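Local coordinates for protein glycogen accumulation regulator GarA (Mycobacterium tuberculosis, PDB 6I2P) that probably regulates central carbon and nitrogen metabolism by binding metabolic enzymes such as alpha-ketoglutarate decarboxylase through its phosphopeptide-recognition (FHA) domain, at residues Phe109-Val114 with Thr120-Glu125. Sequence-based numbering, arbitrary orientation.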
ATOM      1  N   PHE C 109      18.441 -16.478  22.654  1.00 66.31           N
ATOM      2  CA  PHE C 109      17.634 -16.438  21.446  1.00 62.21           C
ATOM      3  C   PHE C 109      18.069 -15.333  20.493  1.00 62.40           C
ATOM      4  O   PHE C 109      18.570 -14.290  20.917  1.00 62.27           O
ATOM      5  CB  PHE C 109      16.143 -16.293  21.789  1.00 61.85           C
ATOM      6  CG  PHE C 109      15.541 -17.497  22.473  1.00 64.07           C
ATOM      7  CD1 PHE C 109      14.979 -18.531  21.730  1.00 66.66           C
ATOM      8  CD2 PHE C 109      15.537 -17.601  23.862  1.00 66.96           C
ATOM      9  CE1 PHE C 109      14.437 -19.654  22.365  1.00 68.70           C
ATOM     10  CE2 PHE C 109      14.994 -18.721  24.495  1.00 70.62           C
ATOM     11  CZ  PHE C 109      14.437 -19.735  23.743  1.00 68.67           C
ATOM     12  N   ASN C 110      17.859 -15.570  19.197  1.00 55.79           N
ATOM     13  CA  ASN C 110      18.138 -14.604  18.148  1.00 54.35           C
ATOM     14  C   ASN C 110      17.135 -14.730  17.008  1.00 54.64           C
ATOM     15  O   ASN C 110      16.574 -15.803  16.796  1.00 53.88           O
ATOM     16  CB  ASN C 110      19.589 -14.698  17.643  1.00 59.23           C
ATOM     17  CG  ASN C 110      20.040 -16.074  17.228  1.00 82.61           C
ATOM     18  OD1 ASN C 110      19.764 -16.532  16.115  1.00 72.27           O
ATOM     19  ND2 ASN C 110      20.770 -16.748  18.116  1.00 77.05           N
ATOM     20  N   VAL C 111      16.866 -13.619  16.313  1.00 49.17           N
ATOM     21  CA  VAL C 111      15.986 -13.617  15.143  1.00 46.84           C
ATOM     22  C   VAL C 111      16.865 -13.515  13.894  1.00 50.51           C
ATOM     23  O   VAL C 111      17.881 -12.816  13.902  1.00 49.96           O
ATOM     24  CB  VAL C 111      14.830 -12.565  15.183  1.00 48.38           C
ATOM     25  CG1 VAL C 111      15.359 -11.135  15.210  1.00 48.24           C
ATOM     26  CG2 VAL C 111      13.849 -12.758  14.021  1.00 46.49           C
ATOM     27  N   VAL C 112      16.489 -14.239  12.841  1.00 47.49           N
ATOM     28  CA  VAL C 112      17.206 -14.213  11.579  1.00 48.14           C
ATOM     29  C   VAL C 112      16.211 -14.133  10.415  1.00 50.51           C
ATOM     30  O   VAL C 112      15.238 -14.887  10.378  1.00 48.29           O
ATOM     31  CB  VAL C 112      18.230 -15.380  11.463  1.00 54.43           C
ATOM     32  CG1 VAL C 112      17.544 -16.741  11.344  1.00 54.84           C
ATOM     33  CG2 VAL C 112      19.208 -15.153  10.321  1.00 55.57           C
ATOM     34  N   ASP C 113      16.457 -13.206   9.472  1.00 48.02           N
ATOM     35  CA  ASP C 113      15.627 -13.054   8.284  1.00 46.85           C
ATOM     36  C   ASP C 113      16.152 -14.051   7.274  1.00 52.49           C
ATOM     37  O   ASP C 113      17.347 -14.054   6.972  1.00 54.07           O
ATOM     38  CB  ASP C 113      15.684 -11.624   7.738  1.00 47.97           C
ATOM     39  CG  ASP C 113      14.725 -11.397   6.587  1.00 51.32           C
ATOM     40  OD1 ASP C 113      15.076 -11.761   5.442  1.00 51.86           O
ATOM     41  OD2 ASP C 113      13.632 -10.845   6.828  1.00 51.15           O
ATOM     42  N   VAL C 114      15.269 -14.925   6.784  1.00 49.05           N
ATOM     43  CA  VAL C 114      15.646 -15.987   5.850  1.00 50.28           C
ATOM     44  C   VAL C 114      15.465 -15.573   4.365  1.00 54.53           C
ATOM     45  O   VAL C 114      15.629 -16.408   3.478  1.00 55.64           O
ATOM     46  CB  VAL C 114      14.962 -17.345   6.189  1.00 54.49           C
ATOM     47  CG1 VAL C 114      15.408 -17.856   7.563  1.00 54.13           C
ATOM     48  CG2 VAL C 114      13.433 -17.264   6.094  1.00 53.23           C
ATOM     49  N   THR C 120      12.955  -7.817   8.320  1.00 46.16           N
ATOM     50  CA  THR C 120      12.731  -8.021   9.748  1.00 45.04           C
ATOM     51  C   THR C 120      13.367  -6.855  10.507  1.00 49.66           C
ATOM     52  O   THR C 120      14.492  -6.451  10.205  1.00 50.05           O
ATOM     53  CB  THR C 120      13.244  -9.406  10.197  1.00 48.95           C
ATOM     54  OG1 THR C 120      12.690 -10.404   9.339  1.00 48.21           O
ATOM     55  CG2 THR C 120      12.872  -9.732  11.643  1.00 45.65           C
ATOM     56  N   TYR C 121      12.635  -6.312  11.482  1.00 46.50           N
ATOM     57  CA  TYR C 121      13.088  -5.183  12.284  1.00 47.50           C
ATOM     58  C   TYR C 121      13.132  -5.549  13.756  1.00 51.25           C
ATOM     59  O   TYR C 121      12.231  -6.223  14.258  1.00 50.25           O
ATOM     60  CB  TYR C 121      12.180  -3.954  12.073  1.00 49.13           C
ATOM     61  CG  TYR C 121      12.015  -3.539  10.625  1.00 51.58           C
ATOM     62  CD1 TYR C 121      11.057  -4.139   9.810  1.00 52.80           C
ATOM     63  CD2 TYR C 121      12.772  -2.505  10.085  1.00 53.78           C
ATOM     64  CE1 TYR C 121      10.900  -3.762   8.478  1.00 54.01           C
ATOM     65  CE2 TYR C 121      12.607  -2.101   8.759  1.00 55.21           C
ATOM     66  CZ  TYR C 121      11.673  -2.739   7.957  1.00 61.88           C
ATOM     67  OH  TYR C 121      11.500  -2.355   6.651  1.00 64.33           O
ATOM     68  N   VAL C 122      14.194  -5.124  14.440  1.00 48.94           N
ATOM     69  CA  VAL C 122      14.365  -5.307  15.879  1.00 49.05           C
ATOM     70  C   VAL C 122      14.528  -3.913  16.442  1.00 53.73           C
ATOM     71  O   VAL C 122      15.456  -3.201  16.050  1.00 54.99           O
ATOM     72  CB  VAL C 122      15.524  -6.268  16.265  1.00 53.68           C
ATOM     73  CG1 VAL C 122      15.792  -6.239  17.772  1.00 54.56           C
ATOM     74  CG2 VAL C 122      15.211  -7.687  15.809  1.00 51.88           C
ATOM     75  N   ASN C 123      13.578  -3.503  17.302  1.00 49.96           N
ATOM     76  CA  ASN C 123      13.520  -2.177  17.929  1.00 51.62           C
ATOM     77  C   ASN C 123      13.541  -1.048  16.869  1.00 57.79           C
ATOM     78  O   ASN C 123      14.280  -0.065  17.004  1.00 59.38           O
ATOM     79  CB  ASN C 123      14.603  -2.018  19.019  1.00 51.50           C
ATOM     80  CG  ASN C 123      14.514  -3.044  20.132  1.00 59.90           C
ATOM     81  OD1 ASN C 123      13.445  -3.578  20.452  1.00 49.41           O
ATOM     82  ND2 ASN C 123      15.644  -3.346  20.750  1.00 51.34           N
ATOM     83  N   ARG C 124      12.721  -1.233  15.788  1.00 53.90           N
ATOM     84  CA  ARG C 124      12.534  -0.321  14.642  1.00 54.52           C
ATOM     85  C   ARG C 124      13.683  -0.321  13.628  1.00 58.33           C
ATOM     86  O   ARG C 124      13.588   0.358  12.603  1.00 58.57           O
ATOM     87  CB  ARG C 124      12.288   1.127  15.102  1.00 58.11           C
ATOM     88  CG  ARG C 124      11.022   1.369  15.896  1.00 69.78           C
ATOM     89  CD  ARG C 124      10.896   2.855  16.208  1.00 84.27           C
ATOM     90  NE  ARG C 124      10.879   3.691  15.000  1.00 91.91           N
ATOM     91  CZ  ARG C 124       9.813   3.867  14.227  1.00103.34           C
ATOM     92  NH1 ARG C 124       9.885   4.640  13.153  1.00 92.32           N
ATOM     93  NH2 ARG C 124       8.663   3.282  14.527  1.00 86.62           N
ATOM     94  N   GLU C 125      14.767  -1.059  13.912  1.00 54.61           N
ATOM     95  CA  GLU C 125      15.956  -1.079  13.066  1.00 55.05           C
ATOM     96  C   GLU C 125      16.006  -2.308  12.155  1.00 56.10           C
ATOM     97  O   GLU C 125      15.882  -3.429  12.658  1.00 53.53           O
ATOM     98  CB  GLU C 125      17.232  -0.956  13.916  1.00 58.58           C
ATOM     99  CG  GLU C 125      17.370   0.377  14.636  1.00 72.28           C
ATOM    100  CD  GLU C 125      18.011   1.489  13.828  1.00 96.18           C
ATOM    101  OE1 GLU C 125      19.148   1.887  14.174  1.00 96.22           O
ATOM    102  OE2 GLU C 125      17.382   1.969  12.858  1.00 87.08           O
TER
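The two beta sheets of the FHA sandwich face each other here: V111 and D113 on strand 108-113 of one sheet meet T120 and V122 on strand 120-122 of the other. The axes of residues 109-113 and 120-122 come within 7.9 Å at an angle of 151°, so the strands run roughly antiparallel, and side chains rather than backbone bonds link them.

At one end the link is polar. D113 OD2 accepts from T120 OG1 at 2.7 Å with its anti lone pair, the one turned away from OD1. D113 has CG anti to its backbone nitrogen (chi1 -174°), which swings the carboxylate out to T120 and towards the turn that follows. There OD1 accepts the amide of G115, an Asx turn, while OD2 also bonds the S116 hydroxyl. Three partners thus grip the carboxylate and should hold its rotation. H99 packs against both D113 and T120.

Next along the interface the contact turns greasy. T120 spends its methyl on V111: CG2 meets V111 CG2 head-on at 4.0 Å. A chi1 of 63° turns the other V111 branch, CG1, towards V122 and leaves CG2 for the T120 methyl. V111 CG1 touches V122 CG2 at 3.5 Å, with the two side chains lying alongside each other and pointing opposite ways. F102 and L132 also press on V111, and A130 on V122, so the pair belongs to the sandwich interior.

Just past V122 the chain reverses in a type I' turn to E125, closed by a reciprocal pair of backbone bonds between V122 and E125. A tight hairpin therefore leads out of a valine-threonine layer between the two facing sheets of the FHA sandwich, and the D113 carboxylate ties down the 114-119 loop that connects them.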